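Local coordinates for uncharacterized protein YjgB (Bacillus subtilis, PDB 4YGT), which is of unknown function but is a putative secreted lipoprotein and the first structural representative of the DUF4309 family, at residues Met73-Gly79 and Ile91-Thr96. Numbering follows the deposited sequence.
Sequences MGQPGYG and IRYFGT. With EDO (1,2-ethanediol), chain D; EDO (1,2-ethanediol), chain C; SO4 (sulfate ion), chain B.
Tyr78 and Tyr93 face each other as a non-hydrogen-bonded pair of an antiparallel hairpin. Their side chains lie on the same face of the sheet. The Tyr78 side chain can be followed outward. Tyr78 CB lies 3.7 Å from Arg92 O, and Tyr78 CD1 stays near that same carbonyl while meeting Ile91 CG2 at 4.2 Å. Tyr78 CE1 then reaches Tyr93 CD1 at 3.6 Å. CZ and OH continue past the CD1 and CE1 corner of the Tyr93 ring, and Tyr78 OH makes a weak hydrogen bond with Gln35 OE1. The two rings form an offset edge-to-face pair, with planes at 69° and the edge of Tyr93 turned to the face of Tyr78. With CG of Tyr93 anti to its backbone N (chi1 177°), the ring extends to Pro76 as well, where Tyr93 CE1 meets Pro76 CG at 3.6 Å. An alanine in place of Tyr78 would remove the face that receives the Tyr93 edge and is likely to leave that ring freer to turn.

Backbone bonds tie the strands on either side of the Tyr78-Tyr93 pair. Gly79 and Arg92 bond reciprocally, with Gly79 N 2.8 Å from Arg92 O. Phe94 N bonds Gly77 O at 2.9 Å, and Gly77 N bonds Gly95 O. On the opposite face of the sheet, the edge of the Phe94 ring lies along the glycine-flanked backbone, with Phe94 CE2 3.7 Å from Gly79 N. Beyond the strands, Thr96 CG2 packs on Gly74 O, while its OG1 bonds Val98 O.

Tyr78 also meets the ring of Phe53, at the end of helix 46-53. Strands 77-82 and 88-95 form a hairpin within the antiparallel sheet, between strand 67-69 and strand 152-159.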
HETATM    1  N   MSE A  73      -6.953  15.773  -0.574  1.00 73.10           N
HETATM    2  CA  MSE A  73      -7.806  15.833  -1.766  1.00 78.80           C
HETATM    3  C   MSE A  73      -7.766  14.446  -2.466  1.00 79.77           C
HETATM    4  O   MSE A  73      -7.929  13.415  -1.802  1.00 77.70           O
HETATM    5  CB  MSE A  73      -7.385  16.987  -2.721  1.00 84.85           C
HETATM    6  CG  MSE A  73      -7.535  18.392  -2.131  1.00 97.57           C
HETATM    7 SE   MSE A  73      -9.398  18.968  -1.931  0.75115.57          SE
HETATM    8  CE  MSE A  73      -9.162  20.936  -2.172  1.00117.26           C
ATOM      9  N   GLY A  74      -7.462  14.440  -3.764  1.00 75.56           N
ATOM     10  CA  GLY A  74      -7.339  13.231  -4.572  1.00 72.08           C
ATOM     11  C   GLY A  74      -5.993  12.552  -4.440  1.00 66.67           C
ATOM     12  O   GLY A  74      -5.770  11.504  -5.061  1.00 64.16           O
ATOM     13  N   GLN A  75      -5.083  13.146  -3.629  1.00 58.92           N
ATOM     14  CA  GLN A  75      -3.740  12.588  -3.373  1.00 53.77           C
ATOM     15  C   GLN A  75      -3.846  11.579  -2.201  1.00 52.96           C
ATOM     16  O   GLN A  75      -4.288  11.948  -1.109  1.00 52.82           O
ATOM     17  CB  GLN A  75      -2.706  13.706  -3.080  1.00 55.13           C
ATOM     18  CG  GLN A  75      -2.760  14.957  -3.990  1.00 73.32           C
ATOM     19  CD  GLN A  75      -2.382  14.682  -5.438  1.00 98.39           C
ATOM     20  OE1 GLN A  75      -1.319  14.123  -5.739  1.00 93.32           O
ATOM     21  NE2 GLN A  75      -3.236  15.091  -6.372  1.00 91.44           N
ATOM     22  N   PRO A  76      -3.504  10.296  -2.415  1.00 47.12           N
ATOM     23  CA  PRO A  76      -3.690   9.307  -1.344  1.00 45.56           C
ATOM     24  C   PRO A  76      -2.673   9.389  -0.198  1.00 45.80           C
ATOM     25  O   PRO A  76      -1.622  10.018  -0.311  1.00 43.24           O
ATOM     26  CB  PRO A  76      -3.545   7.972  -2.085  1.00 45.91           C
ATOM     27  CG  PRO A  76      -2.640   8.283  -3.214  1.00 49.10           C
ATOM     28  CD  PRO A  76      -2.998   9.658  -3.651  1.00 47.33           C
ATOM     29  N   GLY A  77      -3.005   8.700   0.887  1.00 40.34           N
ATOM     30  CA  GLY A  77      -2.149   8.564   2.048  1.00 36.98           C
ATOM     31  C   GLY A  77      -1.136   7.466   1.842  1.00 36.39           C
ATOM     32  O   GLY A  77      -1.407   6.494   1.134  1.00 34.42           O
ATOM     33  N   TYR A  78       0.058   7.637   2.420  1.00 34.47           N
ATOM     34  CA  TYR A  78       1.134   6.640   2.364  1.00 34.20           C
ATOM     35  C   TYR A  78       1.821   6.517   3.674  1.00 38.02           C
ATOM     36  O   TYR A  78       1.875   7.472   4.435  1.00 37.63           O
ATOM     37  CB  TYR A  78       2.233   6.933   1.325  1.00 36.13           C
ATOM     38  CG  TYR A  78       1.808   6.844  -0.109  1.00 40.98           C
ATOM     39  CD1 TYR A  78       1.844   5.634  -0.800  1.00 43.24           C
ATOM     40  CD2 TYR A  78       1.410   7.975  -0.796  1.00 44.72           C
ATOM     41  CE1 TYR A  78       1.464   5.563  -2.141  1.00 44.89           C
ATOM     42  CE2 TYR A  78       1.054   7.922  -2.130  1.00 46.22           C
ATOM     43  CZ  TYR A  78       1.053   6.721  -2.790  1.00 50.15           C
ATOM     44  OH  TYR A  78       0.647   6.795  -4.095  1.00 54.59           O
ATOM     45  N   GLY A  79       2.436   5.359   3.862  1.00 34.31           N
ATOM     46  CA  GLY A  79       3.267   5.022   4.999  1.00 33.68           C
ATOM     47  C   GLY A  79       4.522   4.352   4.486  1.00 35.58           C
ATOM     48  O   GLY A  79       4.473   3.557   3.551  1.00 32.66           O
ATOM     49  N   ILE A  91       5.921  -0.366   2.004  1.00 34.45           N
ATOM     50  CA  ILE A  91       5.135   0.795   1.553  1.00 32.74           C
ATOM     51  C   ILE A  91       3.682   0.452   1.846  1.00 35.92           C
ATOM     52  O   ILE A  91       3.256  -0.668   1.588  1.00 35.68           O
ATOM     53  CB  ILE A  91       5.375   1.226   0.059  1.00 34.07           C
ATOM     54  CG1 ILE A  91       6.884   1.405  -0.239  1.00 35.52           C
ATOM     55  CG2 ILE A  91       4.591   2.512  -0.281  1.00 28.97           C
ATOM     56  CD1 ILE A  91       7.287   1.578  -1.720  1.00 39.11           C
ATOM     57  N   ARG A  92       2.959   1.391   2.452  1.00 31.74           N
ATOM     58  CA  ARG A  92       1.565   1.259   2.797  1.00 32.25           C
ATOM     59  C   ARG A  92       0.772   2.357   2.074  1.00 37.90           C
ATOM     60  O   ARG A  92       1.068   3.540   2.235  1.00 38.37           O
ATOM     61  CB  ARG A  92       1.440   1.346   4.317  1.00 36.69           C
ATOM     62  CG  ARG A  92       0.174   0.766   4.883  1.00 51.34           C
ATOM     63  CD  ARG A  92       0.328   0.534   6.367  1.00 60.56           C
ATOM     64  NE  ARG A  92       1.015  -0.719   6.689  1.00 65.68           N
ATOM     65  CZ  ARG A  92       1.307  -1.098   7.930  1.00 74.83           C
ATOM     66  NH1 ARG A  92       1.023  -0.308   8.955  1.00 69.23           N
ATOM     67  NH2 ARG A  92       1.928  -2.247   8.150  1.00 57.91           N
ATOM     68  N   TYR A  93      -0.193   1.947   1.230  1.00 34.50           N
ATOM     69  CA  TYR A  93      -1.096   2.783   0.440  1.00 33.31           C
ATOM     70  C   TYR A  93      -2.447   2.847   1.173  1.00 37.25           C
ATOM     71  O   TYR A  93      -3.070   1.813   1.380  1.00 34.82           O
ATOM     72  CB  TYR A  93      -1.217   2.193  -0.979  1.00 34.33           C
ATOM     73  CG  TYR A  93      -2.181   2.906  -1.893  1.00 38.76           C
ATOM     74  CD1 TYR A  93      -1.778   4.007  -2.642  1.00 41.77           C
ATOM     75  CD2 TYR A  93      -3.495   2.470  -2.032  1.00 41.90           C
ATOM     76  CE1 TYR A  93      -2.677   4.694  -3.459  1.00 46.55           C
ATOM     77  CE2 TYR A  93      -4.398   3.137  -2.859  1.00 44.25           C
ATOM     78  CZ  TYR A  93      -3.984   4.249  -3.574  1.00 51.01           C
ATOM     79  OH  TYR A  93      -4.875   4.922  -4.383  1.00 53.17           O
ATOM     80  N   PHE A  94      -2.901   4.063   1.565  1.00 34.54           N
ATOM     81  CA  PHE A  94      -4.114   4.210   2.364  1.00 36.15           C
ATOM     82  C   PHE A  94      -5.353   4.672   1.587  1.00 43.67           C
ATOM     83  O   PHE A  94      -6.447   4.756   2.165  1.00 45.09           O
ATOM     84  CB  PHE A  94      -3.837   5.200   3.483  1.00 37.31           C
ATOM     85  CG  PHE A  94      -2.935   4.620   4.547  1.00 38.29           C
ATOM     86  CD1 PHE A  94      -3.458   3.843   5.580  1.00 42.92           C
ATOM     87  CD2 PHE A  94      -1.575   4.914   4.564  1.00 38.52           C
ATOM     88  CE1 PHE A  94      -2.623   3.329   6.574  1.00 44.55           C
ATOM     89  CE2 PHE A  94      -0.747   4.408   5.559  1.00 41.78           C
ATOM     90  CZ  PHE A  94      -1.271   3.628   6.562  1.00 42.40           C
ATOM     91  N   GLY A  95      -5.182   4.952   0.293  1.00 39.75           N
ATOM     92  CA  GLY A  95      -6.256   5.496  -0.523  1.00 41.48           C
ATOM     93  C   GLY A  95      -6.502   6.939  -0.126  1.00 43.85           C
ATOM     94  O   GLY A  95      -5.684   7.530   0.581  1.00 40.66           O
ATOM     95  N   THR A  96      -7.643   7.506  -0.538  1.00 44.73           N
ATOM     96  CA  THR A  96      -8.027   8.887  -0.200  1.00 46.56           C
ATOM     97  C   THR A  96      -9.218   8.878   0.785  1.00 54.24           C
ATOM     98  O   THR A  96      -9.795   7.818   1.075  1.00 54.84           O
ATOM     99  CB  THR A  96      -8.350   9.690  -1.484  1.00 58.52           C
ATOM    100  OG1 THR A  96      -9.653   9.336  -1.954  1.00 67.28           O
ATOM    101  CG2 THR A  96      -7.329   9.471  -2.598  1.00 52.12           C
TER
HETATM  102  C1  EDO D 203      -8.415  13.950   1.530  1.00 62.34           C
HETATM  103  O1  EDO D 203      -9.006  12.741   1.027  1.00 61.40           O
HETATM  104  C2  EDO D 203      -9.263  14.671   2.615  1.00 61.73           C
HETATM  105  O2  EDO D 203      -8.696  14.505   3.916  1.00 63.69           O
HETATM  106  C1  EDO C 202       1.125  13.325  -0.173  1.00 81.83           C
HETATM  107  O1  EDO C 202       1.077  13.062   1.213  1.00 79.26           O
HETATM  108  C2  EDO C 202      -0.116  12.761  -0.869  1.00 83.70           C
HETATM  109  O2  EDO C 202      -1.279  13.212  -0.192  1.00 84.70           O
HETATM  110  S   SO4 B 201       2.731  -2.249  12.681  1.00 62.85           S
HETATM  111  O1  SO4 B 201       3.991  -1.956  13.375  1.00 61.24           O
HETATM  112  O2  SO4 B 201       1.929  -1.049  12.472  1.00 64.16           O
HETATM  113  O3  SO4 B 201       3.057  -2.867  11.391  1.00 64.78           O
HETATM  114  O4  SO4 B 201       1.912  -3.165  13.453  1.00 65.88           O